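Local coordinates for protein glycosyl hydrolase, family 8 (Clostridium perfringens, PDB 3REN) that probably hydrolyses alpha-glucosidic bonds in starch-like glucans, acting as an alpha-amylase built on an (alpha/alpha)6-barrel, at residues S111-D115 and L171-D175; E151-L156 and W189-K195; E116-I120 and I142-L146; K89-L93 and N107-S111. One frame throughout, in Å; residues are numbered along the deposited sequence. Where two conformers were deposited one is given.

In the fold
Contacts 1 and 3 both use helix 113-130. Contact 1 sets its first turn against the loop 171-175, and contact 3, whose centre is about 10 Å from that of contact 1, continues along the same helix to its neighbour 133-150. Contact 2 lies about 13 Å from each of these two centres. It touches contact 1 through Thr113 CG2 and Leu156 CD1, 3.8 Å apart, and is linked to it through the sheet in which strands 111-112 and 155-160 are neighbours. Contact 4 meets contact 1 at Ser111, which they share, and carries a sulfate ion; its centre is about 24 Å from that of contact 2, with which it makes no touch.

Contact 1 of 4, residues S111-D115 and L171-D175; sequences SATID and LCYLD
Ile114 and Tyr173 bring the two backbones together, their CA atoms 4.6 Å apart, where the first turn of helix 113-130 faces the 3-10 segment 171-173. The Tyr173 ring lies against this turn. Over one of its faces, close to above the centre, stands Ile114 CG2, which makes a CH-pi contact 3.6 Å from the ring centroid and 14° off the normal. The first torsion of Ile114 explains this: with CG1 anti to the backbone N (chi1 -172°), the CG2 branch falls between N and the carbonyl carbon and is turned onto the ring, while the other branch runs on until CD1 meets Cys172 O at 3.8 Å. Ile114 N also lies close to the ring, 3.4 Å from Tyr173 CD2. Thr113 CB comes up at the ring edge, near its plane, and Ala112 CB approaches the phenol end obliquely, 3.8 Å from Tyr173 OH. The hydroxyl of Thr113 looks elsewhere and is bonded to Val157 O in strand 155-160.

The direct contacts are thus mostly apolar, and polar linkage comes through one water, which donates to Ile114 O at 3.1 Å and to Asp175 OD2 at 2.6 Å. Asp175 is reached through an inverse gamma turn centred on Leu174; it is an N-cap, its side chain capping a backbone N of helix 176-185. Ala112 holds the corresponding N-cap position of helix 113-130. The lead-in loop of helix 176-185 thus packs its tyrosine on the first turn of helix 113-130, consistent with the (alpha/alpha)6-barrel of this chain.

Contact 2 of 4, residues E151-L156 and W189-K195; sequences EENETL and WEGIYEK
The indole of Trp189 meets Leu156 with its edge: Leu156 CD1 lies near the ring plane, 4.2 Å from Trp189 CZ3. The second flat group, the carboxylate of Glu154, lies along the Gly191 backbone, with Glu154 OE1 3.2 Å from Gly191 CA; glycine has no CB there, and the carboxylate oxygen can come this near. A water donates to Gly191 O at 2.7 Å and, weakly, to Glu154 OE2. The third, the carboxylate of Glu151, grips the turn from within: Glu154 N donates to Glu151 OE2 at 2.7 Å, reaching its anti side from 29° out of the carboxylate plane. This bond braces the type I' turn that runs from Glu152 to Thr155.

Ile192 CD1 packs on Glu151 CG, at 3.8 Å, and on the Glu154 backbone. Lys195 bends at its second torsion (chi2 66°) and passes beside the turn, bringing its CE to 3.3 Å from Thr155 OG1, before NZ bonds to Gln221 OE1.

The hairpin of strands 151-152 and 155-160 therefore rests on helix 188-201, which follows helix 176-185 in the chain; Trp189 and Ile192 also touch Leu147 of helix 133-150, and Leu156 touches Met179 of helix 176-185.

Contact 3 of 4, residues E116-I120 and I142-L146; sequences ELRII and IANSL
Leu146 reaches from helix 142-146 toward helix 116-120, its CB directed at the opposing helix. Its CG follows, 4.1 Å from Glu116 CB, and there the chain forks. One branch, CD1, settles among the ends of two residues, 3.7 Å from Leu117 CD2 and 3.9 Å from Ile120 CD1. The other, CD2, meets the aliphatic stem of Glu116 at a slant, 4.0 Å from Glu116 CG. A first torsion of -91°, well off a staggered value, accompanies this straddling position.

Ile120 occupies the next turn and slides past Ile142 in the opposite direction; its CD1 also ends 4.3 Å from Ala143 CB. Ile142 was modelled in two conformers, so its detailed fit is less certain. The two helix segments run nearly antiparallel, at 153°, with axes 10.3 Å apart.

Glu116 is the polar exception in this buried interface. Its chain bends at the second torsion (chi2 -59°), so that the stem serves as packing surface while OE1 accepts a hydrogen bond from Ile98 N in a loop. Apart from this, the chemistry is that of aliphatic groups in van der Waals contact, consistent with segments 116-120 and 142-146 packing by hydrophobic burial, with the one buried carboxylate tied to the backbone of a loop.

Contact 4 of 4, residues K89-L93 and N107-S111; sequences KEMRL and NSPSS. With SO4 (sulfate ion), chain E.
Asn107 supplies the direct hydrogen bond between the segments, donating from ND2 to Glu90 O at 2.9 Å. The bond is fairly straight, 162° at the hydrogen, lies close to the amide plane and meets a lone pair in the carbonyl plane. Two waters complete the polar bridge: one donates to Asn107 OD1 at 2.7 Å and weakly to Glu90 O, and the other accepts from Asn107 ND2 while donating to Arg92 O. Both ends of the amide are therefore engaged, which should fix its rotation.

Van der Waals packing centres on Leu93, whose methyls lie against oxygens: CD2 stands 3.4 Å and CD1 3.5 Å from Ser108 O. CD1 also reaches Ser111 OG, whose own polar partner is Ile98 O, and CD2 has an aliphatic partner in Asn107 CB. Selenomethionine Met91 adds its CG beside Asn107 OD1, at 3.8 Å.

The charged partner is a sulfate ion, probably from the crystallisation liquor. Ser108 OG lies 2.7 Å from both SO4 O3 and SO4 O4; which oxygen it bonds is not settled, and its two deposited conformers add to the caution. Arg101 NH2 and Trp100 NE1 also hold the ion.

Taken together, an asparagine side chain fastens the type I turn from Lys89 to Arg92 to the opposite segment: a junction of two loops, one after helix 78-89 and one before strand 111-112, in the (alpha/alpha)6-barrel chain.

Contact 1 of 4, residues S111-D115 and L171-D175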
# COMPACT_ATOMS: atom_id res chain seq x y z
N SER A 111 9.03 12.45 6.03
CA SER A 111 7.78 12.00 5.44
C SER A 111 8.05 11.31 4.08
O SER A 111 9.02 11.65 3.42
CB SER A 111 6.89 13.20 5.20
OG SER A 111 6.46 13.73 6.42
N ALA A 112 7.16 10.40 3.67
CA ALA A 112 7.20 9.77 2.33
C ALA A 112 5.89 10.11 1.62
O ALA A 112 4.83 9.88 2.17
CB ALA A 112 7.32 8.25 2.49
N THR A 113 5.96 10.62 0.39
CA THR A 113 4.80 11.03 -0.39
C THR A 113 3.70 9.95 -0.46
O THR A 113 2.49 10.26 -0.38
CB THR A 113 5.28 11.47 -1.77
OG1 THR A 113 6.00 12.70 -1.64
CG2 THR A 113 4.13 11.69 -2.76
N ILE A 114 4.11 8.69 -0.59
CA ILE A 114 3.13 7.62 -0.72
C ILE A 114 2.25 7.52 0.53
O ILE A 114 1.06 7.28 0.42
CB ILE A 114 3.82 6.26 -1.05
CG1 ILE A 114 2.76 5.19 -1.39
CG2 ILE A 114 4.74 5.84 0.12
CD1 ILE A 114 3.31 3.75 -1.75
N ASP A 115 2.84 7.71 1.72
CA ASP A 115 2.04 7.66 2.94
C ASP A 115 1.05 8.84 3.01
O ASP A 115 -0.08 8.68 3.50
CB ASP A 115 2.88 7.71 4.22
CG ASP A 115 3.89 6.61 4.32
OD1 ASP A 115 3.66 5.49 3.81
OD2 ASP A 115 4.92 6.87 4.97
N LEU A 171 7.80 4.99 -8.84
CA LEU A 171 6.55 4.99 -9.58
C LEU A 171 5.33 4.55 -8.76
O LEU A 171 4.24 5.08 -8.98
CB LEU A 171 6.65 4.18 -10.89
CG LEU A 171 7.09 4.97 -12.13
CD1 LEU A 171 8.57 5.39 -11.93
CD2 LEU A 171 6.94 4.16 -13.42
N CYS A 172 5.52 3.60 -7.83
CA CYS A 172 4.40 3.17 -6.96
C CYS A 172 3.89 4.29 -6.01
O CYS A 172 2.78 4.17 -5.48
CB CYS A 172 4.76 1.92 -6.14
SG CYS A 172 6.03 2.13 -4.91
N TYR A 173 4.69 5.34 -5.79
CA TYR A 173 4.26 6.54 -5.04
C TYR A 173 3.26 7.40 -5.82
O TYR A 173 2.60 8.25 -5.23
CB TYR A 173 5.45 7.45 -4.73
CG TYR A 173 6.30 7.05 -3.54
CD1 TYR A 173 6.67 5.73 -3.33
CD2 TYR A 173 6.77 8.01 -2.65
CE1 TYR A 173 7.48 5.39 -2.25
CE2 TYR A 173 7.57 7.69 -1.59
CZ TYR A 173 7.91 6.38 -1.39
OH TYR A 173 8.72 6.05 -0.33
N LEU A 174 3.19 7.22 -7.13
CA LEU A 174 2.31 8.06 -7.96
C LEU A 174 0.88 7.54 -7.92
O LEU A 174 0.43 6.79 -8.82
CB LEU A 174 2.84 8.19 -9.40
CG LEU A 174 4.25 8.80 -9.44
CD1 LEU A 174 4.79 8.62 -10.83
CD2 LEU A 174 4.24 10.28 -9.02
N ASP A 175 0.18 7.93 -6.84
CA ASP A 175 -1.14 7.44 -6.49
C ASP A 175 -2.17 8.18 -7.35
O ASP A 175 -2.81 9.12 -6.91
CB ASP A 175 -1.35 7.75 -5.02
CG ASP A 175 -2.56 7.07 -4.41
OD1 ASP A 175 -3.49 6.66 -5.13
OD2 ASP A 175 -2.57 6.97 -3.15
O HOH W 1 -0.44 6.02 -1.95

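Contact 2 of 4, residues E151-L156 and W189-K195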
# COMPACT_ATOMS: atom_id res chain seq x y z
N GLU A 151 6.83 19.17 -4.42
CA GLU A 151 6.55 19.28 -5.86
C GLU A 151 7.67 20.02 -6.60
O GLU A 151 8.20 21.01 -6.13
CB GLU A 151 5.18 19.93 -6.11
CG GLU A 151 4.77 20.04 -7.61
CD GLU A 151 5.17 21.36 -8.25
OE1 GLU A 151 5.60 22.28 -7.52
OE2 GLU A 151 5.09 21.50 -9.50
N GLU A 152 8.04 19.50 -7.75
CA GLU A 152 9.03 20.09 -8.60
C GLU A 152 8.58 19.80 -10.05
O GLU A 152 8.56 18.68 -10.43
CB GLU A 152 10.39 19.48 -8.21
OE1 GLU A 152 12.18 21.66 -7.30
OE2 GLU A 152 12.99 21.88 -9.28
N ASN A 153 8.23 20.84 -10.80
CA ASN A 153 7.77 20.72 -12.20
C ASN A 153 6.70 19.66 -12.39
O ASN A 153 6.81 18.72 -13.22
CB ASN A 153 8.94 20.54 -13.17
CG ASN A 153 9.93 21.70 -13.11
OD1 ASN A 153 11.11 21.49 -12.81
ND2 ASN A 153 9.44 22.93 -13.37
N GLU A 154 5.65 19.81 -11.58
CA GLU A 154 4.53 18.89 -11.53
C GLU A 154 4.85 17.44 -11.14
O GLU A 154 3.98 16.59 -11.24
CB GLU A 154 3.74 18.96 -12.83
CG GLU A 154 2.99 20.28 -12.98
CD GLU A 154 2.40 20.45 -14.36
OE1 GLU A 154 1.19 20.76 -14.46
OE2 GLU A 154 3.15 20.25 -15.35
N THR A 155 6.08 17.17 -10.71
CA THR A 155 6.48 15.84 -10.21
C THR A 155 6.60 15.89 -8.66
O THR A 155 7.26 16.77 -8.12
CB THR A 155 7.88 15.45 -10.75
OG1 THR A 155 7.84 15.39 -12.17
CG2 THR A 155 8.37 14.09 -10.20
N LEU A 156 5.97 14.94 -7.97
CA LEU A 156 6.16 14.73 -6.54
C LEU A 156 7.35 13.81 -6.26
O LEU A 156 7.43 12.69 -6.78
CB LEU A 156 4.89 14.12 -5.89
CG LEU A 156 3.54 14.82 -6.03
CD1 LEU A 156 2.48 14.20 -5.09
CD2 LEU A 156 3.74 16.30 -5.67
N TRP A 189 -4.51 20.10 -9.37
CA TRP A 189 -4.09 18.69 -9.31
C TRP A 189 -4.16 17.93 -10.63
O TRP A 189 -3.63 16.82 -10.72
CB TRP A 189 -4.81 17.93 -8.20
CG TRP A 189 -4.21 18.25 -6.85
CD1 TRP A 189 -4.61 19.23 -5.99
CD2 TRP A 189 -3.08 17.62 -6.25
NE1 TRP A 189 -3.79 19.23 -4.87
CE2 TRP A 189 -2.86 18.24 -5.01
CE3 TRP A 189 -2.25 16.54 -6.64
CZ2 TRP A 189 -1.81 17.86 -4.14
CZ3 TRP A 189 -1.22 16.16 -5.77
CH2 TRP A 189 -1.01 16.82 -4.54
N GLU A 190 -4.81 18.53 -11.65
CA GLU A 190 -4.87 17.94 -13.01
C GLU A 190 -3.51 17.86 -13.65
O GLU A 190 -3.17 16.84 -14.29
CB GLU A 190 -5.81 18.73 -13.93
CG GLU A 190 -7.27 18.62 -13.50
CD GLU A 190 -8.23 19.38 -14.40
OE1 GLU A 190 -7.78 20.10 -15.35
OE2 GLU A 190 -9.46 19.22 -14.16
N GLY A 191 -2.74 18.93 -13.50
CA GLY A 191 -1.38 18.96 -14.00
C GLY A 191 -0.51 17.91 -13.32
O GLY A 191 0.34 17.29 -13.96
N ILE A 192 -0.72 17.72 -12.02
CA ILE A 192 0.06 16.72 -11.27
C ILE A 192 -0.31 15.32 -11.75
O ILE A 192 0.59 14.51 -12.00
CB ILE A 192 -0.16 16.80 -9.72
CG1 ILE A 192 0.19 18.21 -9.19
CG2 ILE A 192 0.70 15.81 -9.03
CD1 ILE A 192 1.67 18.46 -9.13
N TYR A 193 -1.62 15.04 -11.86
CA TYR A 193 -2.13 13.79 -12.42
C TYR A 193 -1.55 13.50 -13.80
O TYR A 193 -1.11 12.37 -14.06
CB TYR A 193 -3.67 13.76 -12.50
CG TYR A 193 -4.22 12.42 -13.01
CD1 TYR A 193 -4.24 12.12 -14.38
CD2 TYR A 193 -4.72 11.47 -12.12
CE1 TYR A 193 -4.73 10.92 -14.83
CE2 TYR A 193 -5.22 10.27 -12.56
CZ TYR A 193 -5.23 10.00 -13.91
OH TYR A 193 -5.75 8.81 -14.35
N GLU A 194 -1.57 14.50 -14.68
CA GLU A 194 -1.07 14.36 -16.07
C GLU A 194 0.43 14.05 -16.12
O GLU A 194 0.86 13.17 -16.88
CB GLU A 194 -1.37 15.59 -16.94
CG GLU A 194 -2.85 15.92 -17.15
CD GLU A 194 -3.63 14.88 -17.99
OE1 GLU A 194 -3.15 14.49 -19.08
OE2 GLU A 194 -4.74 14.47 -17.56
N LYS A 195 1.23 14.75 -15.31
CA LYS A 195 2.66 14.47 -15.24
C LYS A 195 2.97 13.07 -14.66
O LYS A 195 3.75 12.31 -15.24
CB LYS A 195 3.41 15.56 -14.50
CG LYS A 195 4.93 15.30 -14.30
CD LYS A 195 5.71 15.28 -15.64
CE LYS A 195 7.22 15.26 -15.40
NZ LYS A 195 8.00 14.86 -16.61
O HOH W 2 1.42 18.08 -16.25

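Contact 3 of 4, residues E116-I120 and I142-L146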
# COMPACT_ATOMS: atom_id res chain seq x y z
N GLU A 116 1.50 10.02 2.58
CA GLU A 116 0.66 11.21 2.60
C GLU A 116 -0.52 10.99 1.67
O GLU A 116 -1.65 11.24 2.03
CB GLU A 116 1.42 12.47 2.14
CG GLU A 116 2.80 12.63 2.78
CD GLU A 116 2.67 12.70 4.29
OE1 GLU A 116 1.66 13.29 4.76
OE2 GLU A 116 3.56 12.19 5.01
N LEU A 117 -0.24 10.48 0.46
CA LEU A 117 -1.29 10.30 -0.52
C LEU A 117 -2.28 9.19 -0.09
O LEU A 117 -3.45 9.30 -0.39
CB LEU A 117 -0.71 10.01 -1.92
CG LEU A 117 -0.04 11.21 -2.61
CD1 LEU A 117 0.82 10.76 -3.80
CD2 LEU A 117 -1.07 12.20 -3.07
N ARG A 118 -1.79 8.13 0.58
CA ARG A 118 -2.67 7.07 1.07
C ARG A 118 -3.67 7.60 2.11
O ARG A 118 -4.84 7.18 2.13
CB ARG A 118 -1.88 5.94 1.70
CG ARG A 118 -2.70 4.69 2.01
CD ARG A 118 -1.90 3.62 2.73
NE ARG A 118 -0.82 3.04 1.91
CZ ARG A 118 0.48 3.34 2.03
NH1 ARG A 118 0.90 4.27 2.88
NH2 ARG A 118 1.37 2.73 1.26
N ILE A 119 -3.19 8.48 2.98
CA ILE A 119 -4.01 9.13 4.00
C ILE A 119 -5.01 10.14 3.42
O ILE A 119 -6.18 10.19 3.83
CB ILE A 119 -3.10 9.73 5.10
CG1 ILE A 119 -2.55 8.55 5.92
CG2 ILE A 119 -3.92 10.71 6.05
CD1 ILE A 119 -1.40 8.84 6.86
N ILE A 120 -4.57 10.92 2.43
CA ILE A 120 -5.47 11.80 1.73
C ILE A 120 -6.59 10.98 1.09
O ILE A 120 -7.74 11.37 1.18
CB ILE A 120 -4.73 12.64 0.67
CG1 ILE A 120 -3.94 13.76 1.34
CG2 ILE A 120 -5.72 13.25 -0.34
CD1 ILE A 120 -2.58 14.06 0.63
N ILE A 142 -3.13 18.57 4.02
CA ILE A 142 -2.02 17.65 3.67
C ILE A 142 -1.60 17.81 2.22
O ILE A 142 -0.39 17.88 1.91
CB ILE A 142 -2.37 16.14 3.86
CG1 ILE A 142 -3.10 15.89 5.18
CG2 ILE A 142 -1.10 15.27 3.78
CD1 ILE A 142 -2.35 16.38 6.35
N ALA A 143 -2.59 17.84 1.34
CA ALA A 143 -2.36 17.95 -0.09
C ALA A 143 -1.62 19.24 -0.41
O ALA A 143 -0.67 19.21 -1.20
CB ALA A 143 -3.65 17.90 -0.85
N ASN A 144 -2.06 20.36 0.20
CA ASN A 144 -1.41 21.66 -0.03
C ASN A 144 0.04 21.65 0.45
O ASN A 144 0.93 22.25 -0.20
CB ASN A 144 -2.21 22.82 0.63
CG ASN A 144 -3.50 23.18 -0.14
OD1 ASN A 144 -3.60 22.95 -1.33
ND2 ASN A 144 -4.46 23.79 0.54
N SER A 145 0.29 20.97 1.56
CA SER A 145 1.66 20.76 2.05
C SER A 145 2.52 19.90 1.13
O SER A 145 3.72 20.13 1.01
CB SER A 145 1.62 20.13 3.44
OG SER A 145 0.98 20.99 4.34
N LEU A 146 1.91 18.91 0.48
CA LEU A 146 2.63 18.12 -0.54
C LEU A 146 3.03 19.02 -1.69
O LEU A 146 4.16 18.93 -2.17
CB LEU A 146 1.79 16.98 -1.10
CG LEU A 146 1.83 15.61 -0.46
CD1 LEU A 146 0.82 14.72 -1.19
CD2 LEU A 146 3.25 15.03 -0.44

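Contact 4 of 4, residues K89-L93 and N107-S111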
# COMPACT_ATOMS: atom_id res chain seq x y z
N LYS A 89 -3.37 12.30 13.26
CA LYS A 89 -3.36 13.76 13.49
C LYS A 89 -2.17 14.12 14.36
O LYS A 89 -1.51 15.13 14.10
CB LYS A 89 -4.67 14.26 14.10
CG LYS A 89 -5.85 14.09 13.11
CD LYS A 89 -7.01 15.01 13.39
CE LYS A 89 -7.88 14.57 14.52
NZ LYS A 89 -9.01 15.58 14.72
N GLU A 90 -1.87 13.28 15.36
CA GLU A 90 -0.75 13.53 16.27
C GLU A 90 0.61 13.28 15.63
O GLU A 90 1.65 13.66 16.19
CB GLU A 90 -0.91 12.76 17.61
CG GLU A 90 -2.17 13.17 18.42
CD GLU A 90 -2.31 14.69 18.60
OE1 GLU A 90 -3.41 15.24 18.29
OE2 GLU A 90 -1.34 15.34 19.05
N MSE A 91 0.61 12.64 14.47
CA MSE A 91 1.86 12.42 13.74
C MSE A 91 2.11 13.57 12.75
O MSE A 91 3.16 13.58 12.07
CB MSE A 91 1.85 11.05 13.02
CG MSE A 91 1.81 9.88 14.00
SE MSE A 91 1.73 8.16 13.17
CE MSE A 91 3.55 8.04 12.41
N ARG A 92 1.19 14.54 12.69
CA ARG A 92 1.35 15.66 11.78
C ARG A 92 2.56 16.48 12.21
O ARG A 92 2.75 16.73 13.39
CB ARG A 92 0.12 16.57 11.70
CG ARG A 92 0.18 17.51 10.52
CD ARG A 92 -0.99 18.53 10.50
NE ARG A 92 -1.03 19.33 11.72
CZ ARG A 92 -2.08 20.05 12.11
NH1 ARG A 92 -2.03 20.75 13.26
NH2 ARG A 92 -3.19 20.08 11.37
N LEU A 93 3.36 16.91 11.24
CA LEU A 93 4.58 17.66 11.54
C LEU A 93 4.34 19.16 11.31
O LEU A 93 3.28 19.55 10.83
CB LEU A 93 5.75 17.13 10.72
CG LEU A 93 6.22 15.68 10.92
CD1 LEU A 93 7.20 15.26 9.79
CD2 LEU A 93 6.86 15.48 12.27
N ASN A 107 7.85 11.69 16.97
CA ASN A 107 7.65 11.61 15.50
C ASN A 107 8.96 11.80 14.73
O ASN A 107 9.75 12.65 15.11
CB ASN A 107 6.68 12.73 15.03
CG ASN A 107 5.25 12.54 15.54
OD1 ASN A 107 4.81 11.40 15.73
ND2 ASN A 107 4.52 13.66 15.77
N SER A 108 9.19 11.06 13.66
CA SER A 108 10.32 11.32 12.79
C SER A 108 10.07 12.60 12.02
O SER A 108 8.93 12.85 11.62
CB SER A 108 10.53 10.18 11.81
OG SER A 108 10.99 9.04 12.48
N PRO A 109 11.12 13.43 11.83
CA PRO A 109 10.95 14.68 11.08
C PRO A 109 10.83 14.46 9.58
O PRO A 109 10.75 15.42 8.81
CB PRO A 109 12.24 15.46 11.40
CG PRO A 109 13.25 14.42 11.71
CD PRO A 109 12.48 13.32 12.41
N SER A 110 10.75 13.22 9.14
CA SER A 110 10.66 13.00 7.71
C SER A 110 9.35 12.31 7.32
O SER A 110 8.68 11.69 8.17
CB SER A 110 11.90 12.25 7.23
OG SER A 110 11.79 10.94 7.67
N SER A 111 9.03 12.45 6.03
CA SER A 111 7.78 12.00 5.44
C SER A 111 8.05 11.31 4.08
O SER A 111 9.02 11.65 3.42
CB SER A 111 6.89 13.20 5.20
OG SER A 111 6.46 13.73 6.42
S SO4 E . 14.01 8.70 11.70
O1 SO4 E . 15.27 8.13 12.16
O2 SO4 E . 14.16 9.37 10.41
O3 SO4 E . 13.04 7.63 11.56
O4 SO4 E . 13.60 9.67 12.70
O HOH W 3 2.81 10.96 17.54
O HOH W 4 4.79 16.91 15.37